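PDB 7CUI: protection of telomeres protein 1 from Schizosaccharomyces pombe, which binds single-stranded telomeric DNA, protects the 3' overhang and regulates telomerase and telomere length, the chain here being its C-terminal part. Local coordinates for residues 60-63 against 67-70; 25-30 against 165-170; 143-148 against 156-161; 19-24 against 131-136; 110-115 against 124-129. All blocks are in the same frame, centred on the assembly; numbering follows the deposited sequence.

Contact 1 of 5, residues 60-63 against 67-70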
# COMPACT_ATOMS: atom_id res chain seq x y z
N PHE A 60 5.83 4.16 4.59
CA PHE A 60 5.58 3.91 3.17
C PHE A 60 6.87 3.90 2.36
O PHE A 60 7.91 4.40 2.82
CB PHE A 60 4.57 4.92 2.61
CG PHE A 60 5.03 6.36 2.64
CD1 PHE A 60 5.95 6.83 1.71
CD2 PHE A 60 4.53 7.24 3.59
CE1 PHE A 60 6.36 8.16 1.73
CE2 PHE A 60 4.94 8.56 3.61
CZ PHE A 60 5.86 9.02 2.69
N TRP A 61 6.78 3.34 1.15
CA TRP A 61 7.88 3.22 0.20
C TRP A 61 7.37 3.44 -1.22
O TRP A 61 6.30 2.94 -1.57
CB TRP A 61 8.55 1.84 0.34
CG TRP A 61 9.98 1.88 -0.10
CD1 TRP A 61 11.06 2.18 0.68
CD2 TRP A 61 10.48 1.68 -1.43
NE1 TRP A 61 12.21 2.15 -0.07
CE2 TRP A 61 11.89 1.85 -1.37
CE3 TRP A 61 9.90 1.38 -2.67
CZ2 TRP A 61 12.71 1.73 -2.49
CZ3 TRP A 61 10.71 1.26 -3.78
CH2 TRP A 61 12.09 1.42 -3.69
N PRO A 62 8.10 4.18 -2.09
CA PRO A 62 9.35 4.85 -1.73
C PRO A 62 9.14 6.16 -0.95
O PRO A 62 8.01 6.61 -0.77
CB PRO A 62 10.02 5.11 -3.09
CG PRO A 62 8.89 5.17 -4.10
CD PRO A 62 7.73 4.39 -3.50
N LYS A 63 10.25 6.75 -0.50
CA LYS A 63 10.17 7.89 0.40
C LYS A 63 9.77 9.16 -0.35
O LYS A 63 9.13 10.03 0.24
CB LYS A 63 11.48 8.06 1.17
CG LYS A 63 11.84 6.89 2.07
CD LYS A 63 10.77 6.56 3.09
CE LYS A 63 11.22 5.45 4.02
NZ LYS A 63 10.10 4.52 4.31
N GLN A 67 8.50 9.35 -6.78
CA GLN A 67 8.84 8.04 -7.29
C GLN A 67 7.65 7.09 -7.13
O GLN A 67 7.80 5.88 -7.22
CB GLN A 67 10.10 7.51 -6.61
CG GLN A 67 11.33 8.38 -6.83
CD GLN A 67 12.60 7.80 -6.27
OE1 GLN A 67 13.37 8.48 -5.59
NE2 GLN A 67 12.86 6.54 -6.56
N PHE A 68 6.45 7.66 -6.92
CA PHE A 68 5.26 6.85 -6.69
C PHE A 68 4.71 6.25 -7.98
O PHE A 68 3.86 5.37 -7.93
CB PHE A 68 4.20 7.66 -5.93
CG PHE A 68 4.14 7.38 -4.45
CD1 PHE A 68 5.30 7.24 -3.70
CD2 PHE A 68 2.92 7.29 -3.80
CE1 PHE A 68 5.24 6.99 -2.34
CE2 PHE A 68 2.85 7.04 -2.43
CZ PHE A 68 4.02 6.90 -1.70
N ALA A 69 5.19 6.72 -9.14
CA ALA A 69 4.89 6.05 -10.40
C ALA A 69 6.20 5.65 -11.06
O ALA A 69 7.15 6.43 -11.07
CB ALA A 69 4.07 6.94 -11.31
N VAL A 70 6.24 4.43 -11.61
CA VAL A 70 7.45 3.92 -12.24
C VAL A 70 7.19 3.67 -13.72
O VAL A 70 6.05 3.50 -14.14
CB VAL A 70 7.96 2.64 -11.53
CG1 VAL A 70 8.39 2.92 -10.10
CG2 VAL A 70 6.95 1.51 -11.59
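Phe-68 turns its ring edge toward the face of Phe-60. The pair is an offset edge-to-face stack, with ring centroids 5.9 Å apart and planes at 83°. CZ of Phe-68 and CD1 of Phe-60 are its nearest atoms, at 3.9 Å. The ring of Phe-60 is swung between its own backbone N and carbonyl carbon (chi1 63°), which brings its CD1 side up to Phe-68.

Aliphatic contacts come from Pro-62. Its CD lies 3.8 Å from CD1 of Phe-68. Its CG lies 3.6 Å from CB of Gln-67, whose chain then runs on extended. The peptide bond before Pro-62 is cis, and CB of Pro-62 sits over one face of Trp-61, toward the rim.

Polar atoms take part without a hydrogen bond across the contact. The carbonyl O of Pro-62 is in the plane of the Phe-68 ring, at its edge, 3.2 Å from CE1. Within 60-63, NZ of Lys-63 bonds to O of Phe-60 at 2.7 Å, and it also forms a salt bridge with Asp-59.

Without the Phe-68 ring, with an alanine here, Phe-60 would probably lose the edge that meets its face, and a gap would open beside Pro-62.

Phe-68 also meets Phe-82 and the helix residues Leu-127, Leu-131 and Trp-135. Both segments belong to the interrupted strand 49-73, and both pair with strand 77-87: Trp-61 with Ala-83, Phe-68 with Met-81. This is the first hairpin of an OB-fold barrel, with a short loop breaking its first strand.

Contact 2 of 5, residues 25-30 against 165-170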
# COMPACT_ATOMS: atom_id res chain seq x y z
N GLU A 25 -15.14 -1.24 -1.07
CA GLU A 25 -16.04 -1.87 -2.03
C GLU A 25 -16.94 -2.86 -1.29
O GLU A 25 -16.52 -3.42 -0.28
CB GLU A 25 -15.21 -2.62 -3.09
CG GLU A 25 -15.63 -2.31 -4.52
CD GLU A 25 -15.54 -0.85 -4.92
OE1 GLU A 25 -14.66 -0.13 -4.40
OE2 GLU A 25 -16.37 -0.42 -5.76
N PRO A 26 -18.19 -3.09 -1.75
CA PRO A 26 -19.05 -4.10 -1.13
C PRO A 26 -18.41 -5.48 -1.20
O PRO A 26 -18.05 -5.95 -2.28
CB PRO A 26 -20.34 -4.04 -1.97
CG PRO A 26 -20.31 -2.68 -2.63
CD PRO A 26 -18.85 -2.39 -2.87
N ALA A 27 -18.25 -6.11 -0.03
CA ALA A 27 -17.61 -7.41 0.09
C ALA A 27 -18.07 -8.14 1.35
O ALA A 27 -18.45 -7.51 2.34
CB ALA A 27 -16.10 -7.25 0.07
N SER A 28 -18.00 -9.48 1.31
CA SER A 28 -18.49 -10.35 2.37
C SER A 28 -17.35 -10.81 3.28
O SER A 28 -17.58 -11.64 4.16
CB SER A 28 -19.23 -11.53 1.78
OG SER A 28 -20.24 -11.10 0.88
N LEU A 29 -16.14 -10.28 3.08
CA LEU A 29 -15.00 -10.62 3.92
C LEU A 29 -15.20 -10.02 5.31
O LEU A 29 -15.72 -8.91 5.43
CB LEU A 29 -13.70 -10.07 3.31
CG LEU A 29 -13.54 -10.18 1.80
CD1 LEU A 29 -12.28 -9.44 1.35
CD2 LEU A 29 -13.50 -11.63 1.35
N LYS A 30 -14.76 -10.75 6.34
CA LYS A 30 -14.89 -10.28 7.71
C LYS A 30 -13.53 -9.87 8.27
O LYS A 30 -12.49 -10.22 7.72
CB LYS A 30 -15.60 -11.32 8.59
CG LYS A 30 -17.01 -10.94 9.01
CD LYS A 30 -17.62 -11.87 10.04
CE LYS A 30 -18.37 -13.04 9.43
NZ LYS A 30 -19.63 -12.63 8.78
N ASP A 165 -10.58 0.77 7.03
CA ASP A 165 -10.63 -0.63 6.65
C ASP A 165 -9.92 -0.79 5.31
O ASP A 165 -10.01 0.09 4.45
CB ASP A 165 -12.07 -1.16 6.62
CG ASP A 165 -12.68 -1.33 8.00
OD1 ASP A 165 -11.92 -1.57 8.95
OD2 ASP A 165 -13.92 -1.23 8.10
N ILE A 166 -9.19 -1.90 5.16
CA ILE A 166 -8.40 -2.18 3.97
C ILE A 166 -8.62 -3.64 3.58
O ILE A 166 -8.67 -4.51 4.45
CB ILE A 166 -6.91 -1.87 4.24
CG1 ILE A 166 -6.04 -1.96 2.98
CG2 ILE A 166 -6.36 -2.74 5.35
CD1 ILE A 166 -6.46 -1.04 1.87
N TYR A 167 -8.76 -3.90 2.27
CA TYR A 167 -8.77 -5.26 1.77
C TYR A 167 -7.39 -5.57 1.18
O TYR A 167 -6.83 -4.75 0.46
CB TYR A 167 -9.79 -5.46 0.64
CG TYR A 167 -11.22 -5.12 0.96
CD1 TYR A 167 -11.70 -5.12 2.25
CD2 TYR A 167 -12.11 -4.85 -0.07
CE1 TYR A 167 -13.03 -4.82 2.53
CE2 TYR A 167 -13.44 -4.55 0.19
CZ TYR A 167 -13.90 -4.54 1.49
OH TYR A 167 -15.21 -4.24 1.75
N VAL A 168 -6.87 -6.77 1.47
CA VAL A 168 -5.60 -7.20 0.91
C VAL A 168 -5.78 -8.56 0.26
O VAL A 168 -6.51 -9.41 0.77
CB VAL A 168 -4.46 -7.21 1.95
CG1 VAL A 168 -4.24 -5.85 2.58
CG2 VAL A 168 -4.64 -8.29 3.01
N LYS A 169 -5.12 -8.75 -0.89
CA LYS A 169 -5.03 -10.06 -1.51
C LYS A 169 -3.61 -10.59 -1.33
O LYS A 169 -2.64 -9.94 -1.69
CB LYS A 169 -5.50 -10.03 -2.97
CG LYS A 169 -4.93 -8.92 -3.85
CD LYS A 169 -5.68 -8.78 -5.16
CE LYS A 169 -5.37 -7.48 -5.87
NZ LYS A 169 -6.21 -7.31 -7.09
N GLU A 170 -3.52 -11.78 -0.72
CA GLU A 170 -2.27 -12.45 -0.41
C GLU A 170 -1.94 -13.39 -1.57
O GLU A 170 -2.82 -14.08 -2.07
CB GLU A 170 -2.45 -13.24 0.88
CG GLU A 170 -1.16 -13.80 1.47
CD GLU A 170 -1.36 -14.39 2.86
OE1 GLU A 170 -2.52 -14.59 3.25
OE2 GLU A 170 -0.35 -14.63 3.54
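Tyr-167 reaches out from its strand to the loop 25-30, and its hydroxyl makes the tight point of the contact. OH donates to the carbonyl O of Glu-25 at 2.6 Å. The C=O...O angle is 167°, so the donor comes in nearly head-on to the carbonyl, and the acceptor lies at the ring edge, in its plane. CB of Ala-27 packs close, 3.8 Å from CZ of Tyr-167. CG of Tyr-167 is anti to its carbonyl carbon (chi1 -57°), and CB already aims at the loop. A phenylalanine here would probably leave the Glu-25 carbonyl without this donor and the loop less firmly held.

Strand 163-171 runs between strands 49-73 and 190-198 of the OB-fold barrel. Tyr-167 is hydrogen-bonded through its backbone to Phe-194. Val-168 points away from the loop and packs on Leu-53 and Val-96.

The rest of the contact is looser. On the same side of the ring as Ala-27, CD1 of Leu-29 lies over the face, but stays 4.5 Å from CD1 of Tyr-167. CB of Glu-25 is 4.2 Å from CE2 of Tyr-167. The Glu-25 chain then bends its carboxylate away, near the like-charged Glu-105. Ala-27 is exposed to solvent, and Leu-29 partly so.

Contact 3 of 5, residues 143-148 against 156-161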
# COMPACT_ATOMS: atom_id res chain seq x y z
N GLN A 143 9.72 13.16 5.88
CA GLN A 143 10.64 14.05 5.18
C GLN A 143 11.41 14.92 6.17
O GLN A 143 12.57 15.25 5.94
CB GLN A 143 9.89 14.92 4.17
CG GLN A 143 9.33 14.14 2.99
CD GLN A 143 10.35 13.24 2.33
OE1 GLN A 143 10.03 12.13 1.91
NE2 GLN A 143 11.59 13.70 2.23
N HIS A 144 10.75 15.29 7.27
CA HIS A 144 11.38 16.07 8.32
C HIS A 144 12.59 15.32 8.86
O HIS A 144 13.65 15.91 9.06
CB HIS A 144 10.38 16.43 9.42
CG HIS A 144 11.04 16.97 10.64
ND1 HIS A 144 11.40 18.30 10.77
CD2 HIS A 144 11.46 16.35 11.77
CE1 HIS A 144 11.99 18.49 11.93
NE2 HIS A 144 12.05 17.31 12.57
N HIS A 145 12.43 14.01 9.09
CA HIS A 145 13.49 13.22 9.70
C HIS A 145 14.64 12.99 8.71
O HIS A 145 15.81 13.05 9.09
CB HIS A 145 12.95 11.93 10.30
CG HIS A 145 12.17 12.14 11.55
ND1 HIS A 145 12.73 12.67 12.70
CD2 HIS A 145 10.87 11.91 11.85
CE1 HIS A 145 11.82 12.75 13.65
NE2 HIS A 145 10.66 12.29 13.15
N ILE A 146 14.29 12.74 7.45
CA ILE A 146 15.29 12.52 6.42
C ILE A 146 16.22 13.74 6.33
O ILE A 146 17.44 13.58 6.29
CB ILE A 146 14.64 12.12 5.08
CG1 ILE A 146 13.99 10.74 5.18
CG2 ILE A 146 15.65 12.20 3.93
CD1 ILE A 146 13.00 10.42 4.09
N SER A 147 15.65 14.95 6.37
CA SER A 147 16.42 16.17 6.25
C SER A 147 17.29 16.42 7.49
O SER A 147 18.31 17.10 7.40
CB SER A 147 15.54 17.36 5.97
OG SER A 147 15.07 17.34 4.62
N LYS A 148 16.86 15.86 8.64
CA LYS A 148 17.55 16.02 9.91
C LYS A 148 18.60 14.93 10.10
O LYS A 148 19.41 15.00 11.02
CB LYS A 148 16.53 16.05 11.05
CG LYS A 148 17.03 16.64 12.36
CD LYS A 148 15.94 16.94 13.35
CE LYS A 148 16.48 17.36 14.70
NZ LYS A 148 15.42 17.97 15.54
N ALA A 156 6.35 7.69 12.69
CA ALA A 156 5.12 7.02 13.07
C ALA A 156 4.67 7.41 14.48
O ALA A 156 3.47 7.49 14.75
CB ALA A 156 5.27 5.52 12.96
N GLU A 157 5.63 7.64 15.39
CA GLU A 157 5.29 7.87 16.78
C GLU A 157 5.14 9.37 17.06
O GLU A 157 4.67 9.75 18.13
CB GLU A 157 6.26 7.13 17.70
CG GLU A 157 7.64 7.75 17.75
CD GLU A 157 8.73 6.81 18.25
OE1 GLU A 157 8.53 5.57 18.16
OE2 GLU A 157 9.77 7.31 18.72
N ASP A 158 5.51 10.20 16.09
CA ASP A 158 5.35 11.64 16.20
C ASP A 158 3.88 12.03 16.04
O ASP A 158 3.45 13.02 16.63
CB ASP A 158 6.12 12.38 15.10
CG ASP A 158 7.63 12.44 15.27
OD1 ASP A 158 8.14 11.95 16.30
OD2 ASP A 158 8.29 13.00 14.37
N VAL A 159 3.13 11.27 15.24
CA VAL A 159 1.83 11.71 14.75
C VAL A 159 0.79 10.61 14.90
O VAL A 159 1.11 9.42 14.94
CB VAL A 159 1.92 12.19 13.29
CG1 VAL A 159 2.75 13.45 13.16
CG2 VAL A 159 2.42 11.10 12.36
N GLU A 160 -0.48 11.04 14.94
CA GLU A 160 -1.62 10.15 14.85
C GLU A 160 -2.09 10.11 13.40
O GLU A 160 -2.50 11.14 12.85
CB GLU A 160 -2.78 10.68 15.69
CG GLU A 160 -2.75 10.18 17.10
CD GLU A 160 -3.92 10.68 17.93
OE1 GLU A 160 -4.04 10.23 19.09
OE2 GLU A 160 -4.68 11.51 17.42
N THR A 161 -2.05 8.92 12.81
CA THR A 161 -2.52 8.71 11.45
C THR A 161 -3.91 8.08 11.51
O THR A 161 -4.21 7.32 12.44
CB THR A 161 -1.48 7.90 10.67
OG1 THR A 161 -1.31 6.65 11.35
CG2 THR A 161 -0.15 8.60 10.57
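A histidine-carboxylate hydrogen bond between His-145 and Asp-158 ties two helical pieces together, part of a small polar cluster. NE2 of His-145 donates to OD2 of Asp-158 at 2.8 Å, with an N-H...O angle of 151°. The two side chains come from opposite directions. The oxygen is met on its syn side, but 32° out of the carboxylate plane. Ring and carboxylate planes stand 47° apart, so the two flat groups are twisted against each other. In both residues CG is anti to the carbonyl carbon, and both CB atoms point across the contact.

The other ring nitrogen, ND1 of His-145, is hydrogen-bonded to Glu-150. With a carboxylate at each nitrogen, the imidazole is probably held in one rotation and may well carry a positive charge. OD2 of Asp-158 has a second partner as well, a salt bridge to NE of Arg-141. One oxygen is thus shared by two donors, which probably keeps the aspartate ionised. CD2 of His-144 lies over one face of the His-145 ring, offset toward its rim. A sulfate ion, probably from the crystallisation liquor, sits about 5 Å from the Asp-158 side chain.

His-145 is near the end of helix 138-148, and Asp-158 is in the short, weakly bonded helix 155-158. After it the chain passes Thr-161, which packs on Leu-138 and bonds to Val-57 O, and enters strand 163-171.

Contact 4 of 5, residues 19-24 against 131-136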
# COMPACT_ATOMS: atom_id res chain seq x y z
N THR A 19 -12.05 6.87 9.29
CA THR A 19 -12.29 8.13 8.59
C THR A 19 -13.46 7.98 7.63
O THR A 19 -13.65 6.92 7.03
CB THR A 19 -11.11 8.57 7.70
OG1 THR A 19 -9.96 7.74 7.83
CG2 THR A 19 -10.75 10.02 7.88
N ALA A 20 -14.22 9.07 7.48
CA ALA A 20 -15.20 9.19 6.42
C ALA A 20 -14.49 9.25 5.07
O ALA A 20 -15.13 9.07 4.03
CB ALA A 20 -16.06 10.41 6.67
N HIS A 21 -13.16 9.45 5.09
CA HIS A 21 -12.39 9.75 3.88
C HIS A 21 -11.94 8.48 3.15
O HIS A 21 -11.31 8.58 2.10
CB HIS A 21 -11.20 10.67 4.17
CG HIS A 21 -11.59 12.08 4.50
ND1 HIS A 21 -11.24 12.67 5.70
CD2 HIS A 21 -12.27 13.01 3.80
CE1 HIS A 21 -11.70 13.90 5.73
NE2 HIS A 21 -12.33 14.14 4.57
N VAL A 22 -12.26 7.30 3.70
CA VAL A 22 -11.91 6.06 3.02
C VAL A 22 -13.14 5.16 2.97
O VAL A 22 -13.69 4.78 4.00
CB VAL A 22 -10.70 5.36 3.68
CG1 VAL A 22 -10.44 3.99 3.07
CG2 VAL A 22 -9.45 6.22 3.62
N ILE A 23 -13.57 4.84 1.74
CA ILE A 23 -14.68 3.94 1.46
C ILE A 23 -14.12 2.62 0.94
O ILE A 23 -13.10 2.59 0.26
CB ILE A 23 -15.66 4.60 0.46
CG1 ILE A 23 -16.57 5.62 1.15
CG2 ILE A 23 -16.46 3.56 -0.31
CD1 ILE A 23 -17.47 6.39 0.21
N ASN A 24 -14.82 1.53 1.24
CA ASN A 24 -14.46 0.21 0.76
C ASN A 24 -15.53 -0.29 -0.22
O ASN A 24 -16.67 0.18 -0.20
CB ASN A 24 -14.24 -0.77 1.92
CG ASN A 24 -13.05 -0.38 2.78
OD1 ASN A 24 -11.93 -0.79 2.50
ND2 ASN A 24 -13.29 0.40 3.82
N LEU A 131 -3.28 11.80 -0.42
CA LEU A 131 -2.73 10.80 0.48
C LEU A 131 -2.72 11.34 1.92
O LEU A 131 -2.64 10.56 2.87
CB LEU A 131 -1.33 10.40 -0.00
CG LEU A 131 -1.29 9.60 -1.31
CD1 LEU A 131 0.13 9.21 -1.66
CD2 LEU A 131 -2.16 8.35 -1.22
N PHE A 132 -2.84 12.66 2.07
CA PHE A 132 -2.96 13.26 3.39
C PHE A 132 -4.15 12.66 4.13
O PHE A 132 -4.11 12.50 5.35
CB PHE A 132 -3.03 14.78 3.29
CG PHE A 132 -2.83 15.50 4.60
CD1 PHE A 132 -1.55 15.85 5.02
CD2 PHE A 132 -3.90 15.83 5.42
CE1 PHE A 132 -1.35 16.51 6.23
CE2 PHE A 132 -3.71 16.49 6.63
CZ PHE A 132 -2.43 16.81 7.04
N LEU A 133 -5.19 12.28 3.37
CA LEU A 133 -6.44 11.80 3.93
C LEU A 133 -6.30 10.38 4.50
O LEU A 133 -7.18 9.94 5.24
CB LEU A 133 -7.55 11.89 2.87
CG LEU A 133 -7.79 13.28 2.27
CD1 LEU A 133 -8.81 13.22 1.13
CD2 LEU A 133 -8.22 14.28 3.34
N ILE A 134 -5.20 9.68 4.18
CA ILE A 134 -5.00 8.33 4.70
C ILE A 134 -3.85 8.26 5.70
O ILE A 134 -3.83 7.34 6.52
CB ILE A 134 -4.85 7.26 3.60
CG1 ILE A 134 -3.61 7.48 2.73
CG2 ILE A 134 -6.11 7.13 2.76
CD1 ILE A 134 -3.19 6.27 1.93
N TRP A 135 -2.88 9.18 5.64
CA TRP A 135 -1.74 9.09 6.54
C TRP A 135 -1.43 10.40 7.27
O TRP A 135 -0.37 10.52 7.89
CB TRP A 135 -0.51 8.52 5.82
CG TRP A 135 0.06 9.37 4.72
CD1 TRP A 135 0.07 10.73 4.62
CD2 TRP A 135 0.76 8.89 3.55
NE1 TRP A 135 0.71 11.13 3.48
CE2 TRP A 135 1.14 10.02 2.79
CE3 TRP A 135 1.10 7.62 3.07
CZ2 TRP A 135 1.83 9.92 1.58
CZ3 TRP A 135 1.78 7.51 1.87
CH2 TRP A 135 2.15 8.65 1.15
N GLY A 136 -2.33 11.39 7.19
CA GLY A 136 -2.16 12.64 7.91
C GLY A 136 -0.77 13.26 7.70
O GLY A 136 -0.32 13.42 6.55
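Leu-133 sets its CD2 methyl squarely over the ring of His-21. The methyl is 4.1 Å from the ring centroid and only 4° off the normal, a clear CH-pi contact. The side chains cross at about a right angle. Nearer the backbones, CB of His-21 and CB of Leu-133 approach to 4.1 Å. CG of His-21 is anti to its carbonyl carbon (chi1 -71°), which places the imidazole beside the leucine.

A second touch is purely aliphatic. CG2 of Val-22 meets CG2 of Ile-134 at 3.6 Å. The rest of the Ile-134 chain leads away, and both Leu-133 and Ile-134 also pack on Ile-198.

On one side the chain makes a type I turn from Thr-19 to Val-22 and enters strand 22-24, which pairs with strand 190-198. Thr-19 adds a looser touch beside Leu-133, while its OG1 is hydrogen-bonded to Trp-163 O. On the other side helix 121-135 is kinked near its end. The O of Leu-131 accepts from Ile-134 N at 3.0 Å and from Trp-135 N at 3.1 Å. Gly-136 then leaves the helix with positive phi. A helix placed here, between the third and fourth barrel strands, is a feature of the OB fold.

No hydrogen bond crosses the contact. Turn and helix end are joined by apolar surface and by the imidazole face, so the fit rests on shape.

Contact 5 of 5, residues 110-115 against 124-129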
# COMPACT_ATOMS: atom_id res chain seq x y z
N SER A 110 -9.43 11.75 -11.11
CA SER A 110 -9.28 11.81 -12.55
C SER A 110 -8.00 12.56 -12.95
O SER A 110 -7.38 12.21 -13.95
CB SER A 110 -10.51 12.43 -13.15
OG SER A 110 -10.44 12.43 -14.57
N LYS A 111 -7.61 13.57 -12.16
CA LYS A 111 -6.52 14.47 -12.52
C LYS A 111 -5.17 13.93 -12.06
O LYS A 111 -4.13 14.45 -12.47
CB LYS A 111 -6.78 15.90 -12.02
CG LYS A 111 -7.09 16.04 -10.53
CD LYS A 111 -7.02 17.47 -10.01
CE LYS A 111 -7.93 17.69 -8.81
NZ LYS A 111 -7.40 18.70 -7.87
N ILE A 112 -5.18 12.91 -11.20
CA ILE A 112 -3.94 12.30 -10.74
C ILE A 112 -3.75 10.99 -11.50
O ILE A 112 -4.46 10.01 -11.28
CB ILE A 112 -3.94 12.11 -9.20
CG1 ILE A 112 -4.39 13.39 -8.48
CG2 ILE A 112 -2.57 11.65 -8.73
CD1 ILE A 112 -4.46 13.28 -6.97
N GLN A 113 -2.78 11.00 -12.42
CA GLN A 113 -2.52 9.87 -13.30
C GLN A 113 -1.04 9.49 -13.21
O GLN A 113 -0.20 10.34 -12.93
CB GLN A 113 -2.87 10.23 -14.74
CG GLN A 113 -4.35 10.51 -14.97
CD GLN A 113 -5.22 9.33 -14.62
OE1 GLN A 113 -4.91 8.17 -14.91
NE2 GLN A 113 -6.34 9.61 -13.98
N PRO A 114 -0.67 8.21 -13.44
CA PRO A 114 0.73 7.82 -13.46
C PRO A 114 1.47 8.51 -14.60
O PRO A 114 0.98 8.57 -15.72
CB PRO A 114 0.70 6.29 -13.67
CG PRO A 114 -0.66 6.03 -14.29
CD PRO A 114 -1.58 7.08 -13.69
N CYS A 115 2.64 9.05 -14.27
CA CYS A 115 3.53 9.70 -15.21
C CYS A 115 4.86 9.92 -14.48
O CYS A 115 5.02 9.47 -13.35
CB CYS A 115 2.95 11.04 -15.66
SG CYS A 115 2.54 12.13 -14.27
N THR A 124 2.12 16.21 -8.27
CA THR A 124 2.75 15.67 -7.08
C THR A 124 2.09 16.27 -5.84
O THR A 124 1.75 15.53 -4.92
CB THR A 124 4.27 15.83 -7.11
OG1 THR A 124 4.81 15.14 -8.24
CG2 THR A 124 4.94 15.35 -5.83
N LEU A 125 1.89 17.60 -5.83
CA LEU A 125 1.23 18.30 -4.74
C LEU A 125 -0.20 17.77 -4.55
O LEU A 125 -0.66 17.61 -3.42
CB LEU A 125 1.23 19.82 -5.00
CG LEU A 125 2.22 20.67 -4.20
CD1 LEU A 125 3.38 19.85 -3.63
CD2 LEU A 125 2.76 21.82 -5.05
N GLN A 126 -0.88 17.46 -5.66
CA GLN A 126 -2.24 16.97 -5.62
C GLN A 126 -2.29 15.57 -5.02
O GLN A 126 -3.23 15.23 -4.31
CB GLN A 126 -2.86 16.99 -7.02
CG GLN A 126 -3.34 18.37 -7.45
CD GLN A 126 -3.36 18.53 -8.95
OE1 GLN A 126 -3.41 17.56 -9.70
NE2 GLN A 126 -3.33 19.77 -9.40
N LEU A 127 -1.26 14.76 -5.33
CA LEU A 127 -1.10 13.42 -4.79
C LEU A 127 -0.89 13.51 -3.28
O LEU A 127 -1.54 12.79 -2.53
CB LEU A 127 0.12 12.79 -5.46
CG LEU A 127 0.16 11.27 -5.68
CD1 LEU A 127 1.52 10.73 -5.31
CD2 LEU A 127 -0.93 10.52 -4.93
N LYS A 128 0.02 14.40 -2.85
CA LYS A 128 0.30 14.64 -1.44
C LYS A 128 -1.01 14.90 -0.71
O LYS A 128 -1.27 14.29 0.33
CB LYS A 128 1.22 15.85 -1.25
CG LYS A 128 2.56 15.57 -0.58
CD LYS A 128 3.10 16.78 0.17
CE LYS A 128 4.08 17.62 -0.63
NZ LYS A 128 5.33 16.88 -0.94
N GLU A 129 -1.83 15.80 -1.27
CA GLU A 129 -3.03 16.29 -0.62
C GLU A 129 -4.05 15.17 -0.49
O GLU A 129 -4.76 15.09 0.51
CB GLU A 129 -3.60 17.51 -1.35
CG GLU A 129 -2.83 18.79 -1.04
CD GLU A 129 -3.22 20.00 -1.88
OE1 GLU A 129 -2.80 21.13 -1.53
OE2 GLU A 129 -3.94 19.81 -2.90
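Gln-126, Ile-112 and Lys-111 bury the most surface here. Gln-126 stands on helix 121-135 and meets both of the others. Its CB is 4.0 Å from CD1 of Ile-112, and the chain then extends beyond CG to lie across the lysine at about a right angle. The touching atoms there are OE1 of Gln-126 and CD of Lys-111, 3.6 Å apart, so the amide oxygen rests on methylene rather than on the ammonium group.

Ile-112 uses both of its branches. CD1 reaches the helix backbone, 3.5 Å from O of Gln-126. CG2 packs on CG of Leu-127 at 4.1 Å. CG1 is anti to the carbonyl carbon (chi1 -47°), and this splits the two branches between neighbouring helix residues. Ile-112 also packs on Trp-80, and Leu-127 on Phe-68, so the contact joins the loop and helix to the barrel wall.

The loop has a brace of its own. NE2 of Gln-113 donates to O of Ser-110 at 2.8 Å, from above the carbonyl plane.

Hydrogen bonding plays no part across this contact. NZ of Lys-111 and OE2 of Glu-129 are 6.2 Å apart, which implies at most a weak attraction. The loop is held to the helix mainly by aliphatic surface.

Along the chain contact 4 opens first and contact 2 next; the two cross, with centres about 16 Å apart. Contacts 1 and 5 are nested inside both. Contact 3 follows contact 4 and lies inside contact 2. Strands 49-73 and 163-171 are neighbours in the barrel, and they link contacts 1 and 2 across the chain's centre, centres about 24 Å apart. Helix 121-135 serves contacts 4 and 5. Phe-68 of contact 1 touches both Leu-131 and Leu-127 on it. Contact 3 is more peripheral, its centre about 17 Å from that of contact 1. Together they show an OB-type barrel with helices 121-135 and 138-148 packed against it and the N-terminal segment laid along strand 190-198.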